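Local coordinates for protein cysteine desulfurase (Thermococcus onnurineus, PDB 5B89) that probably transfers sulfur from L-cysteine to a sulfur carrier, releasing L-alanine, with pyridoxal 5'-phosphate as its cofactor, at residues E84-V89 with A95-I100; K151-E156 with E169-G174. One frame throughout, in Å; residues are numbered along the deposited sequence.

Contact 1: E84-V89 with A95-I100; sequences ESRKIV and AKFEEI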
loop_
_atom_site.group_PDB
_atom_site.type_symbol
_atom_site.label_atom_id
_atom_site.label_comp_id
_atom_site.label_asym_id
_atom_site.label_seq_id
_atom_site.Cartn_x
_atom_site.Cartn_y
_atom_site.Cartn_z
ATOM N N GLU B 84 -13.207 9.854 8.342
ATOM C CA GLU B 84 -13.988 10.635 7.329
ATOM C C GLU B 84 -13.787 10.047 5.903
ATOM O O GLU B 84 -14.729 9.947 5.098
ATOM C CB GLU B 84 -13.715 12.094 7.398
ATOM C CG GLU B 84 -14.377 12.961 6.393
ATOM C CD GLU B 84 -13.753 14.363 6.247
ATOM O OE1 GLU B 84 -12.648 14.614 5.713
ATOM O OE2 GLU B 84 -14.479 15.353 6.619
ATOM N N SER B 85 -12.533 9.736 5.563
ATOM C CA SER B 85 -12.185 9.289 4.235
ATOM C C SER B 85 -12.827 7.910 4.039
ATOM O O SER B 85 -13.335 7.713 2.937
ATOM C CB SER B 85 -10.624 9.172 4.198
ATOM O OG SER B 85 -10.024 10.448 4.320
ATOM N N ARG B 86 -12.839 7.024 4.998
ATOM C CA ARG B 86 -13.486 5.766 4.824
ATOM C C ARG B 86 -15.000 5.973 4.606
ATOM O O ARG B 86 -15.581 5.304 3.822
ATOM C CB ARG B 86 -13.315 4.872 6.035
ATOM C CG ARG B 86 -13.649 3.414 5.789
ATOM C CD ARG B 86 -13.708 2.579 7.048
ATOM N NE ARG B 86 -12.496 2.629 7.841
ATOM C CZ ARG B 86 -11.401 1.958 7.578
ATOM N NH1 ARG B 86 -11.276 1.164 6.540
ATOM N NH2 ARG B 86 -10.381 2.126 8.387
ATOM N N LYS B 87 -15.604 6.880 5.363
ATOM C CA LYS B 87 -17.059 7.170 5.124
ATOM C C LYS B 87 -17.278 7.686 3.758
ATOM O O LYS B 87 -18.332 7.366 3.130
ATOM C CB LYS B 87 -17.562 8.138 6.233
ATOM C CG LYS B 87 -19.090 8.301 6.167
ATOM C CD LYS B 87 -19.853 7.064 6.550
ATOM C CE LYS B 87 -21.323 7.424 6.579
ATOM N NZ LYS B 87 -22.043 6.170 6.787
ATOM N N ILE B 88 -16.469 8.593 3.242
ATOM C CA ILE B 88 -16.636 9.147 1.913
ATOM C C ILE B 88 -16.573 7.986 0.874
ATOM O O ILE B 88 -17.321 7.986 -0.094
ATOM C CB ILE B 88 -15.616 10.299 1.637
ATOM C CG1 ILE B 88 -16.031 11.524 2.453
ATOM C CG2 ILE B 88 -15.445 10.604 0.195
ATOM C CD1 ILE B 88 -14.905 12.559 2.580
ATOM N N VAL B 89 -15.605 7.067 1.011
ATOM C CA VAL B 89 -15.477 5.960 0.063
ATOM C C VAL B 89 -16.742 5.082 0.173
ATOM O O VAL B 89 -17.284 4.649 -0.848
ATOM C CB VAL B 89 -14.217 5.140 0.414
ATOM C CG1 VAL B 89 -14.214 3.869 -0.430
ATOM C CG2 VAL B 89 -12.998 5.968 0.125
ATOM N N ALA B 95 -21.890 1.528 0.246
ATOM C CA ALA B 95 -21.598 0.575 1.295
ATOM C C ALA B 95 -21.718 1.187 2.687
ATOM O O ALA B 95 -21.782 2.423 2.780
ATOM C CB ALA B 95 -20.165 0.104 1.109
ATOM N N LYS B 96 -21.656 0.351 3.677
ATOM C CA LYS B 96 -21.550 0.814 5.071
ATOM C C LYS B 96 -20.065 1.084 5.336
ATOM O O LYS B 96 -19.165 0.431 4.747
ATOM C CB LYS B 96 -22.031 -0.217 6.047
ATOM C CG LYS B 96 -23.543 -0.620 5.849
ATOM C CD LYS B 96 -23.930 -1.660 6.905
ATOM C CE LYS B 96 -25.409 -2.104 6.817
ATOM N NZ LYS B 96 -25.736 -2.885 8.045
ATOM N N PHE B 97 -19.827 1.969 6.293
ATOM C CA PHE B 97 -18.434 2.258 6.782
ATOM C C PHE B 97 -17.666 1.022 7.022
ATOM O O PHE B 97 -16.489 0.912 6.548
ATOM C CB PHE B 97 -18.621 3.014 8.116
ATOM C CG PHE B 97 -17.304 3.437 8.771
ATOM C CD1 PHE B 97 -16.722 4.637 8.426
ATOM C CD2 PHE B 97 -16.716 2.662 9.735
ATOM C CE1 PHE B 97 -15.538 5.020 9.083
ATOM C CE2 PHE B 97 -15.504 3.046 10.339
ATOM C CZ PHE B 97 -14.987 4.231 10.004
ATOM N N GLU B 98 -18.159 0.048 7.764
ATOM C CA GLU B 98 -17.399 -1.080 8.160
ATOM C C GLU B 98 -17.038 -2.126 7.081
ATOM O O GLU B 98 -16.285 -3.023 7.327
ATOM C CB GLU B 98 -18.065 -1.811 9.326
ATOM C CG GLU B 98 -19.438 -2.299 9.084
ATOM C CD GLU B 98 -20.461 -1.268 9.559
ATOM O OE1 GLU B 98 -20.383 -0.010 9.417
ATOM O OE2 GLU B 98 -21.529 -1.902 9.986
ATOM N N GLU B 99 -17.681 -1.911 5.935
ATOM C CA GLU B 99 -17.464 -2.826 4.814
ATOM C C GLU B 99 -16.294 -2.366 3.901
ATOM O O GLU B 99 -16.026 -3.071 2.908
ATOM C CB GLU B 99 -18.715 -2.929 3.952
ATOM C CG GLU B 99 -19.892 -3.599 4.694
ATOM C CD GLU B 99 -21.259 -3.503 3.992
ATOM O OE1 GLU B 99 -21.980 -4.616 3.993
ATOM O OE2 GLU B 99 -21.582 -2.454 3.403
ATOM N N ILE B 100 -15.698 -1.222 4.220
ATOM C CA ILE B 100 -14.578 -0.666 3.408
ATOM C C ILE B 100 -13.232 -0.965 4.010
ATOM O O ILE B 100 -13.024 -0.595 5.189
ATOM C CB ILE B 100 -14.737 0.812 3.177
ATOM C CG1 ILE B 100 -16.073 1.193 2.472
ATOM C CG2 ILE B 100 -13.535 1.427 2.497
ATOM C CD1 ILE B 100 -16.163 0.534 1.132
HETATM O O HOH W 1 -22.120 3.333 7.352
HETATM O O HOH W 2 -21.700 4.671 4.524
#

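Contact 2: K151-E156 with E169-G174; sequences KLEFIE and EKKIKG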
loop_
_atom_site.group_PDB
_atom_site.type_symbol
_atom_site.label_atom_id
_atom_site.label_comp_id
_atom_site.label_asym_id
_atom_site.label_seq_id
_atom_site.Cartn_x
_atom_site.Cartn_y
_atom_site.Cartn_z
ATOM N N LYS B 151 -12.465 -26.148 -10.691
ATOM C CA LYS B 151 -12.767 -25.908 -12.061
ATOM C C LYS B 151 -12.826 -24.379 -12.265
ATOM O O LYS B 151 -13.521 -23.748 -11.576
ATOM C CB LYS B 151 -14.125 -26.438 -12.380
ATOM C CG LYS B 151 -14.194 -27.951 -12.391
ATOM C CD LYS B 151 -15.631 -28.393 -12.495
ATOM C CE LYS B 151 -15.773 -29.904 -12.406
ATOM N NZ LYS B 151 -16.182 -30.349 -11.055
ATOM N N LEU B 152 -12.092 -23.857 -13.227
ATOM C CA LEU B 152 -12.102 -22.432 -13.551
ATOM C C LEU B 152 -12.676 -22.345 -14.953
ATOM O O LEU B 152 -12.067 -22.794 -15.860
ATOM C CB LEU B 152 -10.700 -21.847 -13.492
ATOM C CG LEU B 152 -10.607 -20.356 -13.846
ATOM C CD1 LEU B 152 -11.524 -19.526 -12.973
ATOM C CD2 LEU B 152 -9.178 -19.851 -13.781
ATOM N N GLU B 153 -13.875 -21.812 -15.077
ATOM C CA GLU B 153 -14.547 -21.704 -16.340
ATOM C C GLU B 153 -14.671 -20.257 -16.765
ATOM O O GLU B 153 -14.776 -19.335 -15.951
ATOM C CB GLU B 153 -15.867 -22.368 -16.243
ATOM C CG GLU B 153 -15.579 -23.887 -16.122
ATOM C CD GLU B 153 -16.820 -24.775 -16.151
ATOM O OE1 GLU B 153 -17.911 -24.316 -16.593
ATOM O OE2 GLU B 153 -16.640 -25.954 -15.678
ATOM N N PHE B 154 -14.841 -20.048 -18.040
ATOM C CA PHE B 154 -14.913 -18.754 -18.621
ATOM C C PHE B 154 -16.151 -18.585 -19.417
ATOM O O PHE B 154 -16.465 -19.460 -20.337
ATOM C CB PHE B 154 -13.715 -18.574 -19.576
ATOM C CG PHE B 154 -12.411 -18.712 -18.902
ATOM C CD1 PHE B 154 -11.877 -17.669 -18.119
ATOM C CD2 PHE B 154 -11.788 -19.906 -18.896
ATOM C CE1 PHE B 154 -10.741 -17.820 -17.421
ATOM C CE2 PHE B 154 -10.621 -20.079 -18.231
ATOM C CZ PHE B 154 -10.071 -19.051 -17.491
ATOM N N ILE B 155 -16.899 -17.532 -19.180
ATOM C CA ILE B 155 -18.137 -17.269 -19.921
ATOM C C ILE B 155 -17.793 -17.026 -21.385
ATOM O O ILE B 155 -16.816 -16.434 -21.657
ATOM C CB ILE B 155 -18.853 -16.014 -19.374
ATOM C CG1 ILE B 155 -19.231 -16.267 -17.935
ATOM C CG2 ILE B 155 -20.100 -15.648 -20.139
ATOM C CD1 ILE B 155 -19.558 -15.049 -17.121
ATOM N N GLU B 156 -18.631 -17.485 -22.294
ATOM C CA GLU B 156 -18.351 -17.268 -23.699
ATOM C C GLU B 156 -18.637 -15.853 -24.091
ATOM O O GLU B 156 -19.514 -15.247 -23.590
ATOM C CB GLU B 156 -19.181 -18.230 -24.580
ATOM C CG GLU B 156 -18.799 -19.678 -24.356
ATOM C CD GLU B 156 -19.446 -20.621 -25.334
ATOM O OE1 GLU B 156 -20.320 -20.183 -26.063
ATOM O OE2 GLU B 156 -19.086 -21.810 -25.330
ATOM N N GLU B 169 -25.581 -17.765 -17.703
ATOM C CA GLU B 169 -26.527 -18.393 -16.799
ATOM C C GLU B 169 -26.198 -19.851 -16.628
ATOM O O GLU B 169 -26.219 -20.375 -15.499
ATOM C CB GLU B 169 -27.893 -18.315 -17.419
ATOM C CG GLU B 169 -28.594 -17.011 -17.440
ATOM C CD GLU B 169 -29.990 -17.128 -18.078
ATOM O OE1 GLU B 169 -30.102 -17.700 -19.184
ATOM O OE2 GLU B 169 -30.954 -16.653 -17.476
ATOM N N LYS B 170 -25.821 -20.498 -17.697
ATOM C CA LYS B 170 -25.455 -21.873 -17.619
ATOM C C LYS B 170 -24.232 -22.106 -16.798
ATOM O O LYS B 170 -24.211 -22.982 -16.012
ATOM C CB LYS B 170 -25.227 -22.467 -18.998
ATOM C CG LYS B 170 -26.485 -22.565 -19.776
ATOM C CD LYS B 170 -26.298 -22.840 -21.255
ATOM C CE LYS B 170 -27.685 -22.954 -21.886
ATOM N NZ LYS B 170 -27.791 -22.837 -23.359
ATOM N N LYS B 171 -23.205 -21.307 -17.003
ATOM C CA LYS B 171 -21.992 -21.479 -16.271
ATOM C C LYS B 171 -22.087 -21.117 -14.797
ATOM O O LYS B 171 -21.466 -21.739 -14.007
ATOM C CB LYS B 171 -20.887 -20.652 -16.900
ATOM C CG LYS B 171 -20.510 -21.091 -18.312
ATOM C CD LYS B 171 -19.057 -21.397 -18.365
ATOM C CE LYS B 171 -18.690 -22.186 -19.604
ATOM N NZ LYS B 171 -18.797 -21.375 -20.834
ATOM N N ILE B 172 -22.877 -20.108 -14.488
ATOM C CA ILE B 172 -22.937 -19.574 -13.096
ATOM C C ILE B 172 -23.783 -20.537 -12.209
ATOM O O ILE B 172 -23.542 -20.631 -11.012
ATOM C CB ILE B 172 -23.487 -18.170 -13.055
ATOM C CG1 ILE B 172 -22.444 -17.246 -13.747
ATOM C CG2 ILE B 172 -23.764 -17.709 -11.646
ATOM C CD1 ILE B 172 -22.987 -15.843 -13.968
ATOM N N LYS B 173 -24.723 -21.276 -12.820
ATOM C CA LYS B 173 -25.474 -22.309 -12.061
ATOM C C LYS B 173 -24.473 -23.320 -11.521
ATOM O O LYS B 173 -23.633 -23.861 -12.226
ATOM C CB LYS B 173 -26.529 -22.969 -12.983
ATOM C CG LYS B 173 -27.303 -24.119 -12.274
ATOM C CD LYS B 173 -28.065 -24.966 -13.296
ATOM C CE LYS B 173 -28.793 -26.144 -12.640
ATOM N NZ LYS B 173 -29.735 -25.705 -11.570
ATOM N N GLY B 174 -24.517 -23.527 -10.199
ATOM C CA GLY B 174 -23.559 -24.418 -9.568
ATOM C C GLY B 174 -22.185 -23.833 -9.268
ATOM O O GLY B 174 -21.337 -24.545 -8.794
HETATM O O HOH W 3 -18.266 -22.885 -23.141
#

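Contact 1: E84-V89 with A95-I100
The backbones of R86-K87 on helix 73-93 and of F97 in the following 3-10 turn draw together, with the CA atoms of K87 and F97 5.4 Å apart. This is a helix-turn-strand connection of the PLP-dependent aminotransferase fold: the chain leaves the helix, turns through residues 97-99 and enters edge strand 100-103 of the seven-stranded sheet, so that the turn packs back on the helix it has just left.

R86 is the one side chain that meets both F97 and I100, through its stem and its guanidinium. Its CD stands over the centre of the F97 ring, 3.6 Å from the centroid, a CH-pi contact made with the face. The ring reaches this place because CG of F97 is anti to its backbone N (chi1 -179°). Farther along, the arginine chain bends at chi3, and the guanidinium is turned steeply against the ring, the two planes 77° apart. NH1 then gives a hydrogen bond of 2.8 Å to the carbonyl O of I100. The bond is bent, with an N-H...O angle of 133°, and the donor sits above the carbonyl plane. A salt bridge from the same NH1 to E285 gives this buried nitrogen a second, charged partner.

Nearer the helix backbone, the stem of R86 makes apolar contact. CG of R86 lies 3.8 Å from CB of I100, and CG2 of the isoleucine also meets CG1 of V89 at 3.9 Å. V246 of strand 245-249 packs on V89, tying the helix to the sheet.

On the exposed flank, K87 reaches the turn through water. Its NZ donates to two waters: one, only weakly bonded to NZ, also accepts from the backbone N of F97, while the other lies 2.7 Å from NZ and donates to the carbonyl O of A95.

Contact 2: K151-E156 with E169-G174
K171, in the last turn of helix 165-172, crosses to the end of strand 151-154, its CA 6.8 Å from that of I155. The strand lies at the edge of the seven-stranded sheet in the PLP-dependent aminotransferase fold, and the helix lies in the beta-alpha-beta crossover from it to the parallel strand 177-181.

The lysine chain bends at chi2 (-124°) and again at chi4. Its CD passes 3.6 Å from OE1 of E153, a contact of the aliphatic stem, while the ammonium group continues beyond this carboxylate toward the strand end. There NZ hydrogen-bonds the carbonyl O of F154 at 3.1 Å, approaching from above the carbonyl plane. D167, one turn earlier in the helix, makes a salt bridge with NZ and also accepts from the backbone N of E156, so one carboxylate holds both the lysine and the chain leaving the strand. E156 stays beyond salt-bridge range; a water between donates to its OE2 at 2.6 Å and accepts from NZ of K171 at 2.8 Å.

Next, I172 packs on I199 of helix 193-203. The helix ends there; N of K173, the first residue off helical phi/psi, still bonds O of E169 at 3.2 Å.

Overall arrangement
Contact 1 and contact 2 lie at the two borders of the same seven-stranded sheet: residues 95-100 lead into edge strand 100-103, whereas 151-156 contains the opposite edge strand, 151-154. Their centres are 32 Å apart and their nearest atoms about 20 Å, so they do not touch; along the chain the first closes before the second opens. The cofactor is out of direct contact with both. The R86 side chain is about 14 Å from a bound pyridoxal 5'-phosphate, and that of F154 about 12 Å from the side chain of the cofactor-binding H134. F154 of contact 2 also packs on L272 of the second subunit, whereas contact 1 is touched by no other protein chain.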